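PDB 2GEN: probable transcriptional regulator from Pseudomonas aeruginosa PAO1, which probably binds DNA at cis-regulatory sites as a transcription factor of the TetR family. Local coordinates for residues A[104-109]-A[164-169]. Residues are numbered along the deposited sequence; the frame is centred on the assembly and turned at random.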
loop_
_atom_site.group_PDB
_atom_site.type_symbol
_atom_site.label_atom_id
_atom_site.label_comp_id
_atom_site.label_asym_id
_atom_site.label_seq_id
_atom_site.Cartn_x
_atom_site.Cartn_y
_atom_site.Cartn_z
ATOM N N PHE A 104 10.533 5.076 4.448
ATOM C CA PHE A 104 11.502 3.991 4.525
ATOM C C PHE A 104 10.772 2.679 4.798
ATOM O O PHE A 104 10.989 1.682 4.098
ATOM C CB PHE A 104 12.537 4.262 5.622
ATOM C CG PHE A 104 13.464 3.110 5.872
ATOM C CD1 PHE A 104 14.598 2.915 5.048
ATOM C CD2 PHE A 104 13.235 2.228 6.928
ATOM C CE1 PHE A 104 15.453 1.843 5.263
ATOM C CE2 PHE A 104 14.095 1.143 7.172
ATOM C CZ PHE A 104 15.227 0.959 6.315
ATOM N N ILE A 105 9.872 2.679 5.784
ATOM C CA ILE A 105 9.127 1.478 6.141
ATOM C C ILE A 105 8.292 0.968 4.955
ATOM O O ILE A 105 8.247 -0.222 4.709
ATOM C CB ILE A 105 8.182 1.720 7.365
ATOM C CG1 ILE A 105 9.007 1.844 8.647
ATOM C CG2 ILE A 105 7.165 0.555 7.516
ATOM C CD1 ILE A 105 8.181 2.285 9.821
ATOM N N LEU A 106 7.642 1.882 4.233
ATOM C CA LEU A 106 6.757 1.528 3.130
ATOM C C LEU A 106 7.514 0.914 1.963
ATOM O O LEU A 106 6.910 0.233 1.126
ATOM C CB LEU A 106 5.937 2.749 2.667
ATOM C CG LEU A 106 4.854 3.242 3.617
ATOM C CD1 LEU A 106 4.145 4.423 2.974
ATOM C CD2 LEU A 106 3.875 2.116 3.954
ATOM N N HIS A 107 8.828 1.133 1.894
ATOM C CA HIS A 107 9.599 0.618 0.760
ATOM C C HIS A 107 10.576 -0.506 1.098
ATOM O O HIS A 107 11.234 -1.051 0.202
ATOM C CB HIS A 107 10.278 1.770 0.031
ATOM C CG HIS A 107 9.305 2.755 -0.546
ATOM N ND1 HIS A 107 9.475 4.121 -0.446
ATOM C CD2 HIS A 107 8.144 2.567 -1.226
ATOM C CE1 HIS A 107 8.468 4.731 -1.052
ATOM N NE2 HIS A 107 7.649 3.811 -1.535
ATOM N N SER A 108 10.638 -0.892 2.372
ATOM C CA SER A 108 11.722 -1.763 2.840
ATOM C C SER A 108 11.344 -3.152 3.377
ATOM O O SER A 108 12.228 -3.926 3.751
ATOM C CB SER A 108 12.558 -1.032 3.896
ATOM O OG SER A 108 13.101 0.161 3.361
ATOM N N ARG A 109 10.055 -3.470 3.453
ATOM C CA ARG A 109 9.673 -4.721 4.119
ATOM C C ARG A 109 10.278 -5.956 3.438
ATOM O O ARG A 109 10.854 -6.806 4.110
ATOM C CB ARG A 109 8.160 -4.877 4.219
ATOM C CG ARG A 109 7.763 -5.874 5.278
ATOM C CD ARG A 109 6.301 -6.276 5.195
ATOM N NE ARG A 109 5.983 -7.280 6.209
ATOM C CZ ARG A 109 6.229 -8.581 6.079
ATOM N NH1 ARG A 109 6.800 -9.049 4.969
ATOM N NH2 ARG A 109 5.916 -9.426 7.053
ATOM N N LEU A 164 -3.751 6.802 1.850
ATOM C CA LEU A 164 -3.528 8.263 1.803
ATOM C C LEU A 164 -2.077 8.608 2.171
ATOM O O LEU A 164 -1.446 9.437 1.506
ATOM C CB LEU A 164 -4.493 8.985 2.706
ATOM C CG LEU A 164 -4.599 10.520 2.538
ATOM C CD1 LEU A 164 -4.863 10.880 1.061
ATOM C CD2 LEU A 164 -5.704 11.088 3.401
ATOM N N ALA A 165 -1.536 7.958 3.205
ATOM C CA ALA A 165 -0.151 8.203 3.599
ATOM C C ALA A 165 0.823 7.913 2.459
ATOM O O ALA A 165 1.705 8.726 2.165
ATOM C CB ALA A 165 0.209 7.374 4.813
ATOM N N ARG A 166 0.644 6.760 1.811
ATOM C CA ARG A 166 1.450 6.390 0.634
ATOM C C ARG A 166 1.414 7.504 -0.454
ATOM O O ARG A 166 2.472 7.989 -0.904
ATOM C CB ARG A 166 0.953 5.029 0.101
ATOM C CG ARG A 166 1.918 4.285 -0.779
ATOM C CD ARG A 166 1.421 2.836 -1.129
ATOM N NE ARG A 166 1.698 1.785 -0.143
ATOM C CZ ARG A 166 2.857 1.121 -0.023
ATOM N NH1 ARG A 166 3.897 1.418 -0.795
ATOM N NH2 ARG A 166 2.988 0.176 0.904
ATOM N N GLN A 167 0.211 7.965 -0.810
ATOM C CA GLN A 167 0.045 9.003 -1.844
ATOM C C GLN A 167 0.642 10.320 -1.407
ATOM O O GLN A 167 1.304 11.013 -2.191
ATOM C CB GLN A 167 -1.436 9.195 -2.146
ATOM C CG GLN A 167 -2.121 7.905 -2.669
ATOM C CD GLN A 167 -1.441 7.385 -3.927
ATOM O OE1 GLN A 167 -0.768 6.351 -3.897
ATOM N NE2 GLN A 167 -1.587 8.119 -5.028
ATOM N N TRP A 168 0.391 10.679 -0.151
ATOM C CA TRP A 168 0.895 11.933 0.406
ATOM C C TRP A 168 2.418 11.994 0.424
ATOM O O TRP A 168 3.022 12.998 0.016
ATOM C CB TRP A 168 0.328 12.138 1.812
ATOM C CG TRP A 168 0.840 13.381 2.484
ATOM C CD1 TRP A 168 0.498 14.681 2.194
ATOM C CD2 TRP A 168 1.752 13.437 3.589
ATOM N NE1 TRP A 168 1.157 15.537 3.053
ATOM C CE2 TRP A 168 1.934 14.797 3.916
ATOM C CE3 TRP A 168 2.440 12.465 4.333
ATOM C CZ2 TRP A 168 2.790 15.209 4.954
ATOM C CZ3 TRP A 168 3.285 12.881 5.388
ATOM C CH2 TRP A 168 3.450 14.231 5.681
ATOM N N LEU A 169 3.045 10.933 0.910
ATOM C CA LEU A 169 4.495 10.854 0.992
ATOM C C LEU A 169 5.157 10.918 -0.374
ATOM O O LEU A 169 6.260 11.454 -0.512
ATOM C CB LEU A 169 4.912 9.567 1.696
ATOM C CG LEU A 169 4.626 9.532 3.210
ATOM C CD1 LEU A 169 4.646 8.071 3.700
ATOM C CD2 LEU A 169 5.578 10.438 4.042
#
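R166 meets L106 and H107 through its guanidinium group, where two helices cross at 106° with their segment axes 11.4 Å apart. The nearest CA atoms, those of L106 and R166, are 7.6 Å from each other, and the contact is made by side chains. R166 reaches over with CG anti to its backbone N (chi1 -160°) and a bend at chi3. L106 CD2 then lies over one face of the guanidinium, 3.7 Å from R166 NH2, an apolar methyl against a flat cation. R166 NH1 comes 3.8 Å from L106 O, a proximity that does not count as a hydrogen bond. The imidazole of H107 stands obliquely to the same group, with H107 NE2 4.5 Å from R166 NH1, so its protonated form would probably be disfavoured here. One turn further on, L169 supplies the purely apolar part: its CD1 touches L106 CD1 at 3.8 Å, the two side chains crossing at about a right angle. L106 CD1 also nears R166 CA. Only 188 Å² is buried, as befits a surface contact joining helix 99-114 to the C-terminal end of helix 150-169, both in the all-helical part that follows the predicted helix-turn-helix, consistent with the C-terminal regulatory and dimerisation domain of TetR-family proteins. R103 of helix 99-114 adds a hydrogen bond to L169 O, and P99 and A102 pack on the L169 side chain. Y91 of helix 80-97 touches both L106 and A165, linking the two helices, while R166 also packs against R166 of the second subunit, placing the crossing at the subunit interface.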